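Local coordinates for protein glutathione peroxidase-like peroxiredoxin HYR1 (Saccharomyces cerevisiae, PDB 3CMI) that reduces hydroperoxides at the expense of thioredoxin and senses peroxide stress, passing the oxidising signal to the transcription activator YAP1, at residues L15-F27 with I100-V114. Residues are numbered along the deposited sequence; the frame is centred on the assembly and turned at random.
Sequences LAPVDKKGQPFPF and IMKKIDVNGGNEDPV
M101 lays its methyl group over one face of the F25 ring, CE standing 3.9 Å from the ring centroid in a CH-pi contact, while SD lies obliquely over the ring, a Met-aromatic contact; F27 CE1 meets the same ring in plane, at its edge. In this thioredoxin-like fold of the glutathione peroxidase family, the contact joins the loop before strand 34-41 to the segment leading into helix 113-121. Methionine suits the place because its flexible thioether can bend at chi2 and chi3 (-74° and 101°), which brings CE against the F25 ring and also up to D19 CB. I68 of strand 65-72 touches both M101 and F25.

Beside this group, V114 CG2 packs against L15 CG at 3.8 Å, P17 CD and, obliquely to its ring, F27 CZ; the beta-branched valine presents this one methyl to all three at once. D112 is the N-cap of helix 113-121: its short acidic side chain accepts from V114 N through OD2.

D19 and M101 form a single beta bridge: K102 N donates to V18 O at 3.0 Å and K20 N to I100 O at 3.2 Å, the latter more bent (135°). Outside, V18 CG1 runs alongside the aliphatic part of extended K102. D19 OD2 accepts from Q23 N, just past the type I beta turn D19 to G22, and a water donates both to V18 O at 2.7 Å and to K102 O at 3.0 Å.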
ATOM      1  N   LEU A  15       1.563  -2.382 -13.358  1.00 39.48           N
ATOM      2  CA  LEU A  15       2.533  -2.756 -12.328  1.00 39.15           C
ATOM      3  C   LEU A  15       2.506  -4.247 -12.010  1.00 39.28           C
ATOM      4  O   LEU A  15       1.438  -4.844 -11.891  1.00 38.89           O
ATOM      5  CB  LEU A  15       2.257  -1.973 -11.044  1.00 38.76           C
ATOM      6  CG  LEU A  15       2.909  -0.617 -10.736  1.00 38.52           C
ATOM      7  CD1 LEU A  15       3.588   0.067 -11.929  1.00 37.76           C
ATOM      8  CD2 LEU A  15       1.892   0.316 -10.054  1.00 36.14           C
ATOM      9  N   ALA A  16       3.691  -4.835 -11.869  1.00 39.30           N
ATOM     10  CA  ALA A  16       3.811  -6.234 -11.479  1.00 39.56           C
ATOM     11  C   ALA A  16       5.042  -6.444 -10.589  1.00 39.73           C
ATOM     12  O   ALA A  16       6.078  -6.936 -11.059  1.00 39.78           O
ATOM     13  CB  ALA A  16       3.862  -7.143 -12.721  1.00 39.25           C
ATOM     14  N   PRO A  17       4.934  -6.070  -9.297  1.00 39.75           N
ATOM     15  CA  PRO A  17       6.032  -6.300  -8.360  1.00 39.69           C
ATOM     16  C   PRO A  17       6.218  -7.786  -8.062  1.00 39.66           C
ATOM     17  O   PRO A  17       5.278  -8.573  -8.216  1.00 39.62           O
ATOM     18  CB  PRO A  17       5.565  -5.578  -7.098  1.00 39.71           C
ATOM     19  CG  PRO A  17       4.071  -5.635  -7.176  1.00 39.90           C
ATOM     20  CD  PRO A  17       3.783  -5.427  -8.634  1.00 39.83           C
ATOM     21  N   VAL A  18       7.418  -8.156  -7.637  1.00 39.50           N
ATOM     22  CA  VAL A  18       7.706  -9.537  -7.255  1.00 39.54           C
ATOM     23  C   VAL A  18       7.079  -9.823  -5.883  1.00 39.43           C
ATOM     24  O   VAL A  18       7.221  -9.022  -4.962  1.00 39.21           O
ATOM     25  CB  VAL A  18       9.231  -9.797  -7.220  1.00 39.51           C
ATOM     26  CG1 VAL A  18       9.518 -11.234  -6.879  1.00 39.52           C
ATOM     27  CG2 VAL A  18       9.877  -9.437  -8.561  1.00 39.33           C
ATOM     28  N   ASP A  19       6.390 -10.955  -5.747  1.00 39.52           N
ATOM     29  CA  ASP A  19       5.774 -11.292  -4.460  1.00 39.78           C
ATOM     30  C   ASP A  19       6.765 -11.967  -3.505  1.00 40.25           C
ATOM     31  O   ASP A  19       7.945 -12.128  -3.836  1.00 39.98           O
ATOM     32  CB  ASP A  19       4.458 -12.089  -4.627  1.00 39.41           C
ATOM     33  CG  ASP A  19       4.672 -13.569  -4.977  1.00 39.46           C
ATOM     34  OD1 ASP A  19       3.655 -14.270  -5.175  1.00 38.51           O
ATOM     35  OD2 ASP A  19       5.827 -14.046  -5.055  1.00 39.10           O
ATOM     36  N   LYS A  20       6.272 -12.342  -2.325  1.00 40.86           N
ATOM     37  CA  LYS A  20       7.072 -12.976  -1.271  1.00 41.61           C
ATOM     38  C   LYS A  20       7.739 -14.284  -1.723  1.00 41.64           C
ATOM     39  O   LYS A  20       8.857 -14.589  -1.297  1.00 41.64           O
ATOM     40  CB  LYS A  20       6.185 -13.230  -0.047  1.00 41.90           C
ATOM     41  CG  LYS A  20       6.927 -13.471   1.265  1.00 42.67           C
ATOM     42  CD  LYS A  20       5.976 -13.923   2.376  1.00 42.26           C
ATOM     43  CE  LYS A  20       5.596 -15.392   2.230  1.00 43.49           C
ATOM     44  NZ  LYS A  20       4.848 -15.916   3.413  1.00 44.10           N
ATOM     45  N   LYS A  21       7.056 -15.046  -2.579  1.00 41.75           N
ATOM     46  CA  LYS A  21       7.600 -16.301  -3.123  1.00 41.83           C
ATOM     47  C   LYS A  21       8.506 -16.064  -4.347  1.00 41.67           C
ATOM     48  O   LYS A  21       8.973 -17.016  -4.986  1.00 41.50           O
ATOM     49  CB  LYS A  21       6.469 -17.276  -3.493  1.00 42.13           C
ATOM     50  CG  LYS A  21       5.419 -17.552  -2.400  1.00 43.09           C
ATOM     51  CD  LYS A  21       5.894 -18.584  -1.377  1.00 45.02           C
ATOM     52  CE  LYS A  21       4.735 -19.141  -0.546  1.00 45.96           C
ATOM     53  NZ  LYS A  21       4.271 -20.499  -1.017  1.00 47.02           N
ATOM     54  N   GLY A  22       8.748 -14.793  -4.671  1.00 41.39           N
ATOM     55  CA  GLY A  22       9.593 -14.432  -5.808  1.00 41.26           C
ATOM     56  C   GLY A  22       8.881 -14.528  -7.149  1.00 41.01           C
ATOM     57  O   GLY A  22       9.535 -14.638  -8.197  1.00 40.58           O
ATOM     58  N   GLN A  23       7.538 -14.471  -7.114  1.00 40.79           N
ATOM     59  CA  GLN A  23       6.742 -14.586  -8.339  1.00 40.71           C
ATOM     60  C   GLN A  23       6.039 -13.260  -8.674  1.00 40.33           C
ATOM     61  O   GLN A  23       5.687 -12.489  -7.761  1.00 40.33           O
ATOM     62  CB  GLN A  23       5.710 -15.717  -8.224  1.00 40.92           C
ATOM     63  CG  GLN A  23       6.312 -17.138  -8.105  1.00 41.33           C
ATOM     64  CD  GLN A  23       7.350 -17.483  -9.252  1.00 42.79           C
ATOM     65  OE1 GLN A  23       7.014 -17.033 -10.395  1.00 43.08           O
ATOM     66  NE2 GLN A  23       8.679 -17.990  -8.808  1.00 44.07           N
ATOM     67  N   PRO A  24       5.830 -12.992  -9.989  1.00 39.97           N
ATOM     68  CA  PRO A  24       5.115 -11.786 -10.414  1.00 39.55           C
ATOM     69  C   PRO A  24       3.745 -11.674  -9.761  1.00 39.56           C
ATOM     70  O   PRO A  24       2.985 -12.649  -9.717  1.00 38.97           O
ATOM     71  CB  PRO A  24       4.957 -11.976 -11.924  1.00 39.78           C
ATOM     72  CG  PRO A  24       6.104 -12.872 -12.308  1.00 39.41           C
ATOM     73  CD  PRO A  24       6.269 -13.812 -11.142  1.00 39.59           C
ATOM     74  N   PHE A  25       3.456 -10.487  -9.233  1.00 39.49           N
ATOM     75  CA  PHE A  25       2.146 -10.185  -8.682  1.00 39.55           C
ATOM     76  C   PHE A  25       1.534  -9.059  -9.510  1.00 39.65           C
ATOM     77  O   PHE A  25       1.713  -7.878  -9.192  1.00 39.62           O
ATOM     78  CB  PHE A  25       2.250  -9.802  -7.202  1.00 39.80           C
ATOM     79  CG  PHE A  25       0.914  -9.654  -6.519  1.00 40.21           C
ATOM     80  CD1 PHE A  25       0.254 -10.767  -6.009  1.00 40.78           C
ATOM     81  CD2 PHE A  25       0.309  -8.404  -6.402  1.00 39.77           C
ATOM     82  CE1 PHE A  25      -0.986 -10.639  -5.384  1.00 40.25           C
ATOM     83  CE2 PHE A  25      -0.923  -8.269  -5.784  1.00 40.29           C
ATOM     84  CZ  PHE A  25      -1.572  -9.388  -5.274  1.00 40.41           C
ATOM     85  N   PRO A  26       0.818  -9.418 -10.590  1.00 39.82           N
ATOM     86  CA  PRO A  26       0.318  -8.392 -11.504  1.00 40.03           C
ATOM     87  C   PRO A  26      -0.854  -7.614 -10.909  1.00 40.13           C
ATOM     88  O   PRO A  26      -1.797  -8.212 -10.392  1.00 40.32           O
ATOM     89  CB  PRO A  26      -0.105  -9.191 -12.740  1.00 39.99           C
ATOM     90  CG  PRO A  26      -0.401 -10.565 -12.237  1.00 40.18           C
ATOM     91  CD  PRO A  26       0.435 -10.782 -11.007  1.00 40.04           C
ATOM     92  N   PHE A  27      -0.782  -6.288 -10.975  1.00 40.07           N
ATOM     93  CA  PHE A  27      -1.813  -5.430 -10.382  1.00 40.21           C
ATOM     94  C   PHE A  27      -3.121  -5.413 -11.177  1.00 40.30           C
ATOM     95  O   PHE A  27      -4.104  -4.825 -10.736  1.00 39.92           O
ATOM     96  CB  PHE A  27      -1.284  -4.003 -10.203  1.00 39.96           C
ATOM     97  CG  PHE A  27      -0.535  -3.775  -8.911  1.00 40.06           C
ATOM     98  CD1 PHE A  27      -0.006  -4.837  -8.178  1.00 39.98           C
ATOM     99  CD2 PHE A  27      -0.325  -2.480  -8.447  1.00 39.58           C
ATOM    100  CE1 PHE A  27       0.692  -4.609  -6.991  1.00 39.45           C
ATOM    101  CE2 PHE A  27       0.375  -2.243  -7.265  1.00 39.15           C
ATOM    102  CZ  PHE A  27       0.882  -3.306  -6.537  1.00 39.52           C
ATOM    103  N   ILE A 100       1.733 -10.079   0.869  1.00 37.82           N
ATOM    104  CA  ILE A 100       3.038  -9.517   1.212  1.00 37.42           C
ATOM    105  C   ILE A 100       3.986  -9.767   0.041  1.00 37.28           C
ATOM    106  O   ILE A 100       4.011 -10.855  -0.532  1.00 37.53           O
ATOM    107  CB  ILE A 100       3.600 -10.132   2.530  1.00 37.34           C
ATOM    108  CG1 ILE A 100       2.677  -9.825   3.724  1.00 37.22           C
ATOM    109  CG2 ILE A 100       5.045  -9.692   2.797  1.00 37.34           C
ATOM    110  CD1 ILE A 100       2.606  -8.351   4.149  1.00 37.14           C
ATOM    111  N   MET A 101       4.756  -8.748  -0.322  1.00 37.42           N
ATOM    112  CA  MET A 101       5.621  -8.817  -1.496  1.00 36.96           C
ATOM    113  C   MET A 101       7.069  -9.067  -1.090  1.00 36.85           C
ATOM    114  O   MET A 101       7.384  -9.085   0.099  1.00 36.68           O
ATOM    115  CB  MET A 101       5.514  -7.516  -2.300  1.00 37.32           C
ATOM    116  CG  MET A 101       4.095  -7.117  -2.706  1.00 36.69           C
ATOM    117  SD  MET A 101       3.398  -8.125  -4.035  1.00 38.56           S
ATOM    118  CE  MET A 101       2.342  -9.229  -3.105  1.00 38.34           C
ATOM    119  N   LYS A 102       7.936  -9.276  -2.085  1.00 36.43           N
ATOM    120  CA  LYS A 102       9.384  -9.303  -1.881  1.00 36.27           C
ATOM    121  C   LYS A 102       9.872  -7.947  -1.344  1.00 36.17           C
ATOM    122  O   LYS A 102       9.323  -6.893  -1.699  1.00 36.02           O
ATOM    123  CB  LYS A 102      10.095  -9.635  -3.205  1.00 36.19           C
ATOM    124  CG  LYS A 102      11.606  -9.854  -3.108  1.00 36.24           C
ATOM    125  CD  LYS A 102      12.232 -10.058  -4.493  1.00 36.19           C
ATOM    126  CE  LYS A 102      13.763 -10.048  -4.440  1.00 36.24           C
ATOM    127  NZ  LYS A 102      14.380  -9.861  -5.794  1.00 35.70           N
ATOM    128  N   LYS A 103      10.897  -7.988  -0.490  1.00 36.14           N
ATOM    129  CA  LYS A 103      11.521  -6.778   0.056  1.00 36.39           C
ATOM    130  C   LYS A 103      12.022  -5.855  -1.060  1.00 36.08           C
ATOM    131  O   LYS A 103      12.623  -6.309  -2.033  1.00 35.88           O
ATOM    132  CB  LYS A 103      12.668  -7.139   1.011  1.00 36.41           C
ATOM    133  CG  LYS A 103      13.295  -5.936   1.734  1.00 36.96           C
ATOM    134  CD  LYS A 103      14.547  -6.324   2.526  1.00 37.20           C
ATOM    135  CE  LYS A 103      15.797  -6.416   1.649  1.00 38.46           C
ATOM    136  NZ  LYS A 103      16.277  -5.080   1.180  1.00 39.58           N
ATOM    137  N   ILE A 104      11.740  -4.561  -0.914  1.00 36.05           N
ATOM    138  CA  ILE A 104      12.134  -3.552  -1.896  1.00 35.84           C
ATOM    139  C   ILE A 104      12.751  -2.342  -1.214  1.00 35.82           C
ATOM    140  O   ILE A 104      12.680  -2.203   0.013  1.00 36.07           O
ATOM    141  CB  ILE A 104      10.918  -3.036  -2.729  1.00 35.93           C
ATOM    142  CG1 ILE A 104       9.826  -2.469  -1.808  1.00 36.41           C
ATOM    143  CG2 ILE A 104      10.386  -4.119  -3.666  1.00 35.16           C
ATOM    144  CD1 ILE A 104       8.968  -1.376  -2.434  1.00 36.68           C
ATOM    145  N   ASP A 105      13.354  -1.472  -2.021  1.00 35.44           N
ATOM    146  CA  ASP A 105      13.598  -0.090  -1.625  1.00 35.29           C
ATOM    147  C   ASP A 105      12.411   0.742  -2.092  1.00 35.25           C
ATOM    148  O   ASP A 105      11.957   0.612  -3.237  1.00 35.14           O
ATOM    149  CB  ASP A 105      14.881   0.455  -2.260  1.00 35.28           C
ATOM    150  CG  ASP A 105      16.144  -0.146  -1.662  1.00 35.38           C
ATOM    151  OD1 ASP A 105      17.235   0.150  -2.196  1.00 35.83           O
ATOM    152  OD2 ASP A 105      16.058  -0.905  -0.670  1.00 35.30           O
ATOM    153  N   VAL A 106      11.909   1.591  -1.201  1.00 35.08           N
ATOM    154  CA  VAL A 106      10.833   2.516  -1.534  1.00 34.97           C
ATOM    155  C   VAL A 106      11.406   3.858  -2.003  1.00 35.15           C
ATOM    156  O   VAL A 106      10.738   4.613  -2.719  1.00 35.31           O
ATOM    157  CB  VAL A 106       9.848   2.718  -0.342  1.00 34.99           C
ATOM    158  CG1 VAL A 106       9.156   1.397   0.012  1.00 34.75           C
ATOM    159  CG2 VAL A 106      10.562   3.291   0.882  1.00 34.73           C
ATOM    160  N   ASN A 107      12.644   4.139  -1.590  1.00 35.00           N
ATOM    161  CA  ASN A 107      13.341   5.372  -1.933  1.00 34.73           C
ATOM    162  C   ASN A 107      14.689   5.101  -2.587  1.00 34.98           C
ATOM    163  O   ASN A 107      15.234   4.006  -2.460  1.00 34.82           O
ATOM    164  CB  ASN A 107      13.585   6.228  -0.682  1.00 34.52           C
ATOM    165  CG  ASN A 107      12.305   6.629   0.034  1.00 34.10           C
ATOM    166  OD1 ASN A 107      12.300   6.779   1.255  1.00 33.39           O
ATOM    167  ND2 ASN A 107      11.225   6.823  -0.718  1.00 31.83           N
ATOM    168  N   GLY A 108      15.223   6.115  -3.267  1.00 35.36           N
ATOM    169  CA  GLY A 108      16.584   6.081  -3.804  1.00 35.99           C
ATOM    170  C   GLY A 108      16.694   5.589  -5.235  1.00 36.47           C
ATOM    171  O   GLY A 108      15.689   5.419  -5.929  1.00 36.83           O
ATOM    172  N   GLY A 109      17.930   5.352  -5.669  1.00 36.79           N
ATOM    173  CA  GLY A 109      18.224   4.915  -7.035  1.00 37.02           C
ATOM    174  C   GLY A 109      17.711   3.535  -7.407  1.00 37.16           C
ATOM    175  O   GLY A 109      17.620   3.209  -8.591  1.00 37.39           O
ATOM    176  N   ASN A 110      17.383   2.726  -6.401  1.00 37.36           N
ATOM    177  CA  ASN A 110      16.828   1.385  -6.614  1.00 37.26           C
ATOM    178  C   ASN A 110      15.353   1.288  -6.200  1.00 37.14           C
ATOM    179  O   ASN A 110      14.842   0.206  -5.914  1.00 36.96           O
ATOM    180  CB  ASN A 110      17.668   0.323  -5.888  1.00 37.58           C
ATOM    181  CG  ASN A 110      19.039   0.082  -6.540  1.00 38.69           C
ATOM    182  OD1 ASN A 110      19.874  -0.632  -5.981  1.00 39.99           O
ATOM    183  ND2 ASN A 110      19.270   0.666  -7.717  1.00 39.42           N
ATOM    184  N   GLU A 111      14.683   2.440  -6.172  1.00 37.14           N
ATOM    185  CA  GLU A 111      13.254   2.547  -5.874  1.00 36.82           C
ATOM    186  C   GLU A 111      12.416   1.662  -6.804  1.00 36.69           C
ATOM    187  O   GLU A 111      12.594   1.690  -8.027  1.00 36.39           O
ATOM    188  CB  GLU A 111      12.840   4.018  -5.992  1.00 36.96           C
ATOM    189  CG  GLU A 111      11.376   4.291  -6.249  1.00 37.18           C
ATOM    190  CD  GLU A 111      11.151   5.704  -6.749  1.00 37.06           C
ATOM    191  OE1 GLU A 111      10.721   6.557  -5.947  1.00 36.61           O
ATOM    192  OE2 GLU A 111      11.412   5.962  -7.939  1.00 35.51           O
ATOM    193  N   ASP A 112      11.511   0.879  -6.214  1.00 36.30           N
ATOM    194  CA  ASP A 112      10.640  -0.016  -6.975  1.00 36.13           C
ATOM    195  C   ASP A 112       9.671   0.792  -7.832  1.00 35.92           C
ATOM    196  O   ASP A 112       9.149   1.810  -7.370  1.00 35.99           O
ATOM    197  CB  ASP A 112       9.855  -0.939  -6.037  1.00 35.83           C
ATOM    198  CG  ASP A 112       9.162  -2.076  -6.775  1.00 36.52           C
ATOM    199  OD1 ASP A 112       9.789  -3.137  -6.979  1.00 34.11           O
ATOM    200  OD2 ASP A 112       7.980  -1.913  -7.140  1.00 37.84           O
ATOM    201  N   PRO A 113       9.436   0.349  -9.085  1.00 35.80           N
ATOM    202  CA  PRO A 113       8.450   0.970  -9.976  1.00 35.73           C
ATOM    203  C   PRO A 113       7.077   1.258  -9.355  1.00 35.45           C
ATOM    204  O   PRO A 113       6.438   2.229  -9.745  1.00 35.72           O
ATOM    205  CB  PRO A 113       8.322  -0.053 -11.107  1.00 35.71           C
ATOM    206  CG  PRO A 113       9.697  -0.638 -11.198  1.00 35.53           C
ATOM    207  CD  PRO A 113      10.152  -0.754  -9.762  1.00 35.78           C
ATOM    208  N   VAL A 114       6.631   0.434  -8.407  1.00 35.45           N
ATOM    209  CA  VAL A 114       5.345   0.664  -7.735  1.00 35.06           C
ATOM    210  C   VAL A 114       5.397   1.985  -6.971  1.00 35.35           C
ATOM    211  O   VAL A 114       4.452   2.774  -7.006  1.00 35.16           O
ATOM    212  CB  VAL A 114       4.963  -0.497  -6.771  1.00 35.16           C
ATOM    213  CG1 VAL A 114       3.790  -0.108  -5.853  1.00 34.68           C
ATOM    214  CG2 VAL A 114       4.633  -1.770  -7.559  1.00 34.49           C
TER
HETATM  215  O   HOH W   1       8.109  -6.519  -4.389  1.00 33.06           O